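Local structure of insecticidal Delta-Endotoxin Cry8Ea1 (3EB7) at residues Q309-S314 against R439-Y444; P452-S457 against D474-N479; F270-G273 against F277-I280. The protein kills the larvae of an underground beetle pest, probably by inserting into gut-cell membranes and forming pores, as related three-domain Cry toxins do. All coordinates share one frame; numbering follows the deposited sequence.

Contact 1 (Q309-S314 against R439-Y444)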
loop_
_atom_site.group_PDB
_atom_site.type_symbol
_atom_site.label_atom_id
_atom_site.label_comp_id
_atom_site.label_asym_id
_atom_site.label_seq_id
_atom_site.Cartn_x
_atom_site.Cartn_y
_atom_site.Cartn_z
ATOM N N GLN A 309 -5.012 17.962 -5.771
ATOM C CA GLN A 309 -3.785 18.538 -6.237
ATOM C C GLN A 309 -2.629 17.571 -6.074
ATOM O O GLN A 309 -2.359 17.154 -4.953
ATOM C CB GLN A 309 -3.493 19.782 -5.381
ATOM C CG GLN A 309 -2.567 20.697 -6.057
ATOM C CD GLN A 309 -2.029 21.767 -5.150
ATOM O OE1 GLN A 309 -1.094 22.470 -5.512
ATOM N NE2 GLN A 309 -2.612 21.912 -3.990
ATOM N N PRO A 310 -1.896 17.278 -7.181
ATOM C CA PRO A 310 -0.572 16.617 -7.155
ATOM C C PRO A 310 0.440 17.492 -6.396
ATOM O O PRO A 310 0.255 18.727 -6.317
ATOM C CB PRO A 310 -0.154 16.552 -8.648
ATOM C CG PRO A 310 -1.351 16.826 -9.434
ATOM C CD PRO A 310 -2.296 17.645 -8.554
ATOM N N ILE A 311 1.530 16.901 -5.910
ATOM C CA ILE A 311 2.517 17.691 -5.158
ATOM C C ILE A 311 3.095 18.832 -6.017
ATOM O O ILE A 311 3.816 18.608 -7.004
ATOM C CB ILE A 311 3.609 16.822 -4.512
ATOM C CG1 ILE A 311 3.003 15.823 -3.515
ATOM C CG2 ILE A 311 4.651 17.683 -3.791
ATOM C CD1 ILE A 311 3.947 14.674 -3.146
ATOM N N GLY A 312 2.757 20.061 -5.643
ATOM C CA GLY A 312 3.267 21.218 -6.348
ATOM C C GLY A 312 2.629 21.393 -7.719
ATOM O O GLY A 312 3.194 22.073 -8.540
ATOM N N GLY A 313 1.470 20.770 -7.984
ATOM C CA GLY A 313 0.819 20.952 -9.251
ATOM C C GLY A 313 -0.432 21.813 -9.228
ATOM O O GLY A 313 -0.726 22.515 -8.241
ATOM N N SER A 314 -1.174 21.770 -10.336
ATOM C CA SER A 314 -2.436 22.512 -10.459
ATOM C C SER A 314 -3.540 21.797 -9.679
ATOM O O SER A 314 -3.518 20.583 -9.547
ATOM C CB SER A 314 -2.860 22.555 -11.926
ATOM O OG SER A 314 -1.896 23.243 -12.674
ATOM N N ARG A 439 3.854 14.345 1.733
ATOM C CA ARG A 439 3.268 15.505 1.084
ATOM C C ARG A 439 4.262 16.413 0.372
ATOM O O ARG A 439 3.867 17.279 -0.411
ATOM C CB ARG A 439 2.554 16.332 2.152
ATOM C CG ARG A 439 1.373 15.618 2.771
ATOM C CD ARG A 439 0.612 16.616 3.661
ATOM N NE ARG A 439 -0.690 16.052 3.887
ATOM C CZ ARG A 439 -1.786 16.395 3.238
ATOM N NH1 ARG A 439 -1.758 17.383 2.359
ATOM N NH2 ARG A 439 -2.918 15.750 3.502
ATOM N N THR A 440 5.543 16.203 0.635
ATOM C CA THR A 440 6.584 17.191 0.351
ATOM C C THR A 440 7.690 16.678 -0.568
ATOM O O THR A 440 8.581 17.467 -0.966
ATOM C CB THR A 440 7.283 17.632 1.693
ATOM O OG1 THR A 440 7.583 16.462 2.461
ATOM C CG2 THR A 440 6.383 18.571 2.554
ATOM N N ASN A 441 7.678 15.373 -0.880
ATOM C CA ASN A 441 8.835 14.762 -1.567
ATOM C C ASN A 441 10.194 15.193 -0.952
ATOM O O ASN A 441 11.070 15.776 -1.623
ATOM C CB ASN A 441 8.803 15.059 -3.070
ATOM C CG ASN A 441 7.652 14.388 -3.774
ATOM O OD1 ASN A 441 7.268 13.267 -3.425
ATOM N ND2 ASN A 441 7.092 15.067 -4.778
ATOM N N THR A 442 10.347 14.905 0.332
ATOM C CA THR A 442 11.537 15.243 1.092
ATOM C C THR A 442 12.674 14.354 0.649
ATOM O O THR A 442 12.485 13.160 0.477
ATOM C CB THR A 442 11.293 15.066 2.616
ATOM O OG1 THR A 442 10.249 15.953 3.019
ATOM C CG2 THR A 442 12.541 15.377 3.465
ATOM N N VAL A 443 13.852 14.954 0.481
ATOM C CA VAL A 443 15.104 14.241 0.178
ATOM C C VAL A 443 15.992 14.348 1.413
ATOM O O VAL A 443 16.320 15.469 1.861
ATOM C CB VAL A 443 15.808 14.841 -1.094
ATOM C CG1 VAL A 443 17.085 14.080 -1.470
ATOM C CG2 VAL A 443 14.856 14.820 -2.270
ATOM N N TYR A 444 16.345 13.178 1.955
ATOM C CA TYR A 444 17.206 13.042 3.134
ATOM C C TYR A 444 18.696 12.976 2.805
ATOM O O TYR A 444 19.084 12.329 1.835
ATOM C CB TYR A 444 16.805 11.811 3.972
ATOM C CG TYR A 444 15.344 11.867 4.360
ATOM C CD1 TYR A 444 14.370 11.293 3.546
ATOM C CD2 TYR A 444 14.934 12.543 5.518
ATOM C CE1 TYR A 444 13.016 11.374 3.870
ATOM C CE2 TYR A 444 13.597 12.629 5.849
ATOM C CZ TYR A 444 12.641 12.041 5.022
ATOM O OH TYR A 444 11.312 12.119 5.350
#
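Ile311 carries the contact from the 309-314 side, its branched end pushed against the backbone and one amide of 439-444. CG1 and CG2 both rest on the carbonyl oxygen of Arg439, CG2 at 3.5 Å from Arg439 O. The delta methyl reaches farther, to the Asn441 amide, where Ile311 CD1 lies 3.6 Å from Asn441 ND2; the two side chains pass at a slant. CG1 stands anti to the carbonyl carbon (chi1 -61°) and chi2 is extended at 163°, which carries CD1 out to the amide, while CG2 lies between Arg439 O and Asn441 ND2. The amide is held from elsewhere: Lys455 donates to Asn441 OD1, and Asn441 ND2 donates to the backbone oxygen of Arg488, so both polar atoms of the amide have a hydrogen-bond partner. Ile311 is the second residue of a type II beta turn from Pro310 to Gly313, closed by Gly313 N to Pro310 O at 2.9 Å, between strands 296-310 and 316-321 in the middle, beta-sheet domain of the toxin. Gly312, with phi at 73°, takes the next corner. Segment 439-444 leads into strand 442-443, on the edge of a sheet in the C-terminal part. Asp438 accepts from the backbone of Asn441 and Thr442, and Arg439, whose CB points away from 309-314, forms a salt bridge through NH2 with Asp340.

Contact 2 (P452-S457 against D474-N479)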
loop_
_atom_site.group_PDB
_atom_site.type_symbol
_atom_site.label_atom_id
_atom_site.label_comp_id
_atom_site.label_asym_id
_atom_site.label_seq_id
_atom_site.Cartn_x
_atom_site.Cartn_y
_atom_site.Cartn_z
ATOM N N PRO A 452 8.658 7.536 -6.079
ATOM C CA PRO A 452 7.855 7.039 -7.186
ATOM C C PRO A 452 7.580 8.182 -8.145
ATOM O O PRO A 452 7.192 9.256 -7.697
ATOM C CB PRO A 452 6.563 6.623 -6.484
ATOM C CG PRO A 452 6.997 6.273 -5.104
ATOM C CD PRO A 452 7.982 7.328 -4.778
ATOM N N VAL A 453 7.757 7.982 -9.447
ATOM C CA VAL A 453 7.595 9.105 -10.391
ATOM C C VAL A 453 6.136 9.582 -10.548
ATOM O O VAL A 453 5.875 10.681 -11.067
ATOM C CB VAL A 453 8.250 8.825 -11.772
ATOM C CG1 VAL A 453 9.773 8.711 -11.628
ATOM C CG2 VAL A 453 7.622 7.541 -12.423
ATOM N N VAL A 454 5.206 8.768 -10.057
ATOM C CA VAL A 454 3.784 9.110 -10.028
ATOM C C VAL A 454 3.529 10.300 -9.061
ATOM O O VAL A 454 2.473 10.927 -9.102
ATOM C CB VAL A 454 2.902 7.838 -9.785
ATOM C CG1 VAL A 454 2.987 7.314 -8.323
ATOM C CG2 VAL A 454 1.465 8.061 -10.241
ATOM N N LYS A 455 4.530 10.659 -8.268
ATOM C CA LYS A 455 4.469 11.832 -7.396
ATOM C C LYS A 455 4.944 13.123 -8.073
ATOM O O LYS A 455 5.415 14.047 -7.398
ATOM C CB LYS A 455 5.283 11.596 -6.103
ATOM C CG LYS A 455 4.940 10.297 -5.353
ATOM C CD LYS A 455 5.617 10.393 -3.980
ATOM C CE LYS A 455 4.684 11.053 -2.937
ATOM N NZ LYS A 455 5.409 11.678 -1.800
ATOM N N ALA A 456 4.877 13.168 -9.404
ATOM C CA ALA A 456 5.174 14.399 -10.164
ATOM C C ALA A 456 4.059 15.413 -10.066
ATOM O O ALA A 456 2.885 15.068 -9.819
ATOM C CB ALA A 456 5.437 14.079 -11.597
ATOM N N SER A 457 4.416 16.683 -10.269
ATOM C CA SER A 457 3.463 17.782 -10.167
ATOM C C SER A 457 2.567 17.860 -11.382
ATOM O O SER A 457 1.560 18.576 -11.358
ATOM C CB SER A 457 4.210 19.115 -10.015
ATOM O OG SER A 457 4.973 19.430 -11.189
ATOM N N ASP A 474 1.305 3.063 -9.072
ATOM C CA ASP A 474 1.408 3.053 -10.519
ATOM C C ASP A 474 2.755 3.538 -11.098
ATOM O O ASP A 474 3.310 4.561 -10.677
ATOM C CB ASP A 474 0.289 3.892 -11.113
ATOM C CG ASP A 474 -1.096 3.290 -10.874
ATOM O OD1 ASP A 474 -1.233 2.030 -10.845
ATOM O OD2 ASP A 474 -2.049 4.099 -10.718
ATOM N N PRO A 475 3.290 2.809 -12.076
ATOM C CA PRO A 475 4.458 3.331 -12.802
ATOM C C PRO A 475 3.983 4.382 -13.838
ATOM O O PRO A 475 2.779 4.467 -14.108
ATOM C CB PRO A 475 4.950 2.103 -13.560
ATOM C CG PRO A 475 3.636 1.317 -13.873
ATOM C CD PRO A 475 2.822 1.498 -12.592
ATOM N N ILE A 476 4.913 5.135 -14.441
ATOM C CA ILE A 476 4.599 5.926 -15.640
ATOM C C ILE A 476 5.137 5.138 -16.850
ATOM O O ILE A 476 6.239 4.631 -16.792
ATOM C CB ILE A 476 5.147 7.419 -15.572
ATOM C CG1 ILE A 476 4.592 8.197 -14.359
ATOM C CG2 ILE A 476 4.842 8.220 -16.844
ATOM C CD1 ILE A 476 3.138 8.107 -14.202
ATOM N N SER A 477 4.350 5.035 -17.920
ATOM C CA SER A 477 4.685 4.226 -19.121
ATOM C C SER A 477 5.020 5.081 -20.346
ATOM O O SER A 477 4.423 6.127 -20.538
ATOM C CB SER A 477 3.504 3.314 -19.506
ATOM O OG SER A 477 3.048 2.585 -18.371
ATOM N N PHE A 478 5.951 4.624 -21.185
ATOM C CA PHE A 478 6.200 5.267 -22.485
ATOM C C PHE A 478 6.177 4.235 -23.595
ATOM O O PHE A 478 6.846 3.220 -23.499
ATOM C CB PHE A 478 7.521 6.027 -22.485
ATOM C CG PHE A 478 7.637 7.012 -21.362
ATOM C CD1 PHE A 478 8.137 6.620 -20.117
ATOM C CD2 PHE A 478 7.224 8.327 -21.528
ATOM C CE1 PHE A 478 8.197 7.526 -19.052
ATOM C CE2 PHE A 478 7.305 9.249 -20.464
ATOM C CZ PHE A 478 7.784 8.850 -19.232
ATOM N N ASN A 479 5.347 4.479 -24.609
ATOM C CA ASN A 479 5.369 3.713 -25.851
ATOM C C ASN A 479 6.254 4.405 -26.892
ATOM O O ASN A 479 6.518 3.857 -27.946
ATOM C CB ASN A 479 3.957 3.524 -26.416
ATOM C CG ASN A 479 3.122 2.556 -25.600
ATOM O OD1 ASN A 479 1.998 2.882 -25.198
ATOM N ND2 ASN A 479 3.648 1.358 -25.367
HETATM O O HOH W 1 5.639 5.782 -10.321
#
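The nearest CA atoms across the contact are those of Val454 and Pro475, 6.4 Å apart, where a short 3-10 turn at 453-454 faces the residues leading into strand 476-478. The turn is closed by Lys455 N to Pro452 O at 3.1 Å, with a weak bond from Ala456 N to Val453 O following it. Two neighbouring valines meet the opposite segment in different ways. Val453 packs on Ile476 through one methyl, with CG2 3.7 Å from Ile476 CG1, and the two side chains pass at an angle. CG1 of Val453 is anti to the carbonyl carbon (chi1 -65°), which leaves CG2 between the backbone N and the carbonyl carbon, facing Ile476. Val454 instead sets its branch point over a peptide oxygen, CB standing 3.4 Å from Asp474 O; its CG2 has a looser apolar contact, 4.3 Å from Ile476 CD1.

A water joins the two backbones beside this packing. It accepts from Val454 N at 3.0 Å and probably donates to Asp474 O at 2.7 Å, so the same carbonyl oxygen that touches the valine side chain is probably hydrogen-bonded as well.

The segments belong to the C-terminal beta-sheet domain of the three-domain Cry fold. Strands 448-452 and 476-478 both pair antiparallel with strand 578-588, whose Ile580 and Ile583 also touch the buried Val453 side chain, as do Thr484 and Ile487 of strand 482-491. Lys455, whose backbone N closes the turn, forms a salt bridge through NZ with Asp438 and a hydrogen bond to Gln237.

Contact 3 (F270-G273 against F277-I280)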
loop_
_atom_site.group_PDB
_atom_site.type_symbol
_atom_site.label_atom_id
_atom_site.label_comp_id
_atom_site.label_asym_id
_atom_site.label_seq_id
_atom_site.Cartn_x
_atom_site.Cartn_y
_atom_site.Cartn_z
ATOM N N PHE A 270 -17.061 4.216 -9.368
ATOM C CA PHE A 270 -16.520 4.349 -8.015
ATOM C C PHE A 270 -14.990 4.524 -7.951
ATOM O O PHE A 270 -14.468 5.147 -7.013
ATOM C CB PHE A 270 -16.884 3.151 -7.166
ATOM C CG PHE A 270 -18.236 3.233 -6.515
ATOM C CD1 PHE A 270 -18.894 2.067 -6.140
ATOM C CD2 PHE A 270 -18.850 4.454 -6.262
ATOM C CE1 PHE A 270 -20.122 2.110 -5.496
ATOM C CE2 PHE A 270 -20.090 4.513 -5.600
ATOM C CZ PHE A 270 -20.728 3.355 -5.226
ATOM N N ILE A 271 -14.300 3.948 -8.934
ATOM C CA ILE A 271 -12.863 3.915 -9.027
ATOM C C ILE A 271 -12.430 5.018 -10.010
ATOM O O ILE A 271 -12.979 5.153 -11.100
ATOM C CB ILE A 271 -12.358 2.497 -9.491
ATOM C CG1 ILE A 271 -12.906 1.403 -8.567
ATOM C CG2 ILE A 271 -10.801 2.386 -9.524
ATOM C CD1 ILE A 271 -12.654 1.645 -7.082
ATOM N N ARG A 272 -11.452 5.803 -9.576
ATOM C CA ARG A 272 -10.951 6.922 -10.326
ATOM C C ARG A 272 -10.180 6.391 -11.509
ATOM O O ARG A 272 -9.404 5.446 -11.358
ATOM C CB ARG A 272 -9.963 7.729 -9.461
ATOM C CG ARG A 272 -10.613 8.649 -8.461
ATOM C CD ARG A 272 -9.891 10.014 -8.521
ATOM N NE ARG A 272 -8.925 10.042 -7.468
ATOM C CZ ARG A 272 -8.001 10.978 -7.288
ATOM N NH1 ARG A 272 -7.866 12.011 -8.111
ATOM N NH2 ARG A 272 -7.207 10.859 -6.235
ATOM N N GLY A 273 -10.339 7.035 -12.656
ATOM C CA GLY A 273 -9.293 6.979 -13.668
ATOM C C GLY A 273 -7.877 7.090 -13.081
ATOM O O GLY A 273 -7.651 7.701 -12.019
ATOM N N PHE A 277 -0.247 10.932 -8.220
ATOM C CA PHE A 277 -0.505 10.911 -6.783
ATOM C C PHE A 277 -1.017 12.287 -6.334
ATOM O O PHE A 277 -0.419 13.295 -6.650
ATOM C CB PHE A 277 0.777 10.529 -6.045
ATOM C CG PHE A 277 0.588 10.360 -4.560
ATOM C CD1 PHE A 277 0.098 9.161 -4.034
ATOM C CD2 PHE A 277 0.884 11.398 -3.686
ATOM C CE1 PHE A 277 -0.075 8.989 -2.654
ATOM C CE2 PHE A 277 0.697 11.232 -2.316
ATOM C CZ PHE A 277 0.208 10.006 -1.806
ATOM N N ASP A 278 -2.141 12.347 -5.635
ATOM C CA ASP A 278 -2.718 13.671 -5.281
ATOM C C ASP A 278 -3.279 13.792 -3.852
ATOM O O ASP A 278 -3.383 12.814 -3.132
ATOM C CB ASP A 278 -3.733 14.160 -6.329
ATOM C CG ASP A 278 -4.949 13.249 -6.469
ATOM O OD1 ASP A 278 -5.111 12.310 -5.667
ATOM O OD2 ASP A 278 -5.779 13.491 -7.387
ATOM N N PHE A 279 -3.596 15.013 -3.461
ATOM C CA PHE A 279 -4.133 15.308 -2.122
ATOM C C PHE A 279 -5.387 16.126 -2.267
ATOM O O PHE A 279 -5.401 17.063 -3.068
ATOM C CB PHE A 279 -3.117 16.096 -1.284
ATOM C CG PHE A 279 -1.914 15.290 -0.907
ATOM C CD1 PHE A 279 -0.737 15.346 -1.689
ATOM C CD2 PHE A 279 -1.956 14.439 0.194
ATOM C CE1 PHE A 279 0.379 14.562 -1.345
ATOM C CE2 PHE A 279 -0.858 13.671 0.547
ATOM C CZ PHE A 279 0.303 13.723 -0.217
ATOM N N ILE A 280 -6.422 15.761 -1.509
ATOM C CA ILE A 280 -7.645 16.547 -1.435
ATOM C C ILE A 280 -7.366 17.941 -0.891
ATOM O O ILE A 280 -6.632 18.087 0.084
ATOM C CB ILE A 280 -8.783 15.804 -0.619
ATOM C CG1 ILE A 280 -10.106 16.550 -0.703
ATOM C CG2 ILE A 280 -8.400 15.618 0.881
ATOM C CD1 ILE A 280 -11.339 15.667 -0.376
#
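The loop that leaves helix 263-270 is tied to Asp278, next to Phe279 of strand 278-292, by a two-pronged salt bridge from Arg272. The guanidinium meets the carboxylate end-on: Arg272 NH1 donates to Asp278 OD2 at 2.7 Å, and Arg272 NH2 to Asp278 OD1 at 2.6 Å. Both bonds are nearly straight, with N-H...O angles of at least 163°. Each oxygen offers its syn lone pair, and the two flat groups lie only 9° from coplanar, so the paired bonds fix the rotation of both. Strand 278-292 sits inside a four-stranded antiparallel sheet of the middle domain, next to strand 296-310, and Ser308 of that neighbour hydrogen-bonds Asp278 OD2. The arginine bends at chi2 and chi3 on its way from the loop; Asp278 CG lies between its own N and carbonyl carbon (chi1 62°), directing the carboxylate to meet it. Arg272 NH2 has a second anionic partner in Glu241, so two carboxylates share the positive charge, and Tyr418 makes a cation-pi contact with the guanidinium. The Tyr243 hydroxyl accepts from Arg272 N.

Contact 2 is the most buried of the three, an apolar meeting with a bridging water inside the C-terminal part; contacts 1 and 3 are partly buried. Contact 3 is a hydrogen-bonded salt bridge, local in sequence, whereas contact 1 sets a hydrocarbon side chain against backbone and amide across a long sequence gap. Contacts 1 and 3 share a sheet, as strands 296-310 and 278-292 are neighbours in it, and Phe279 packs on both Ile311 and Arg439. Lys455 links contact 2 to contact 1, while the backbones of Val454 and Phe277 join it to contact 3, connecting the middle and C-terminal parts.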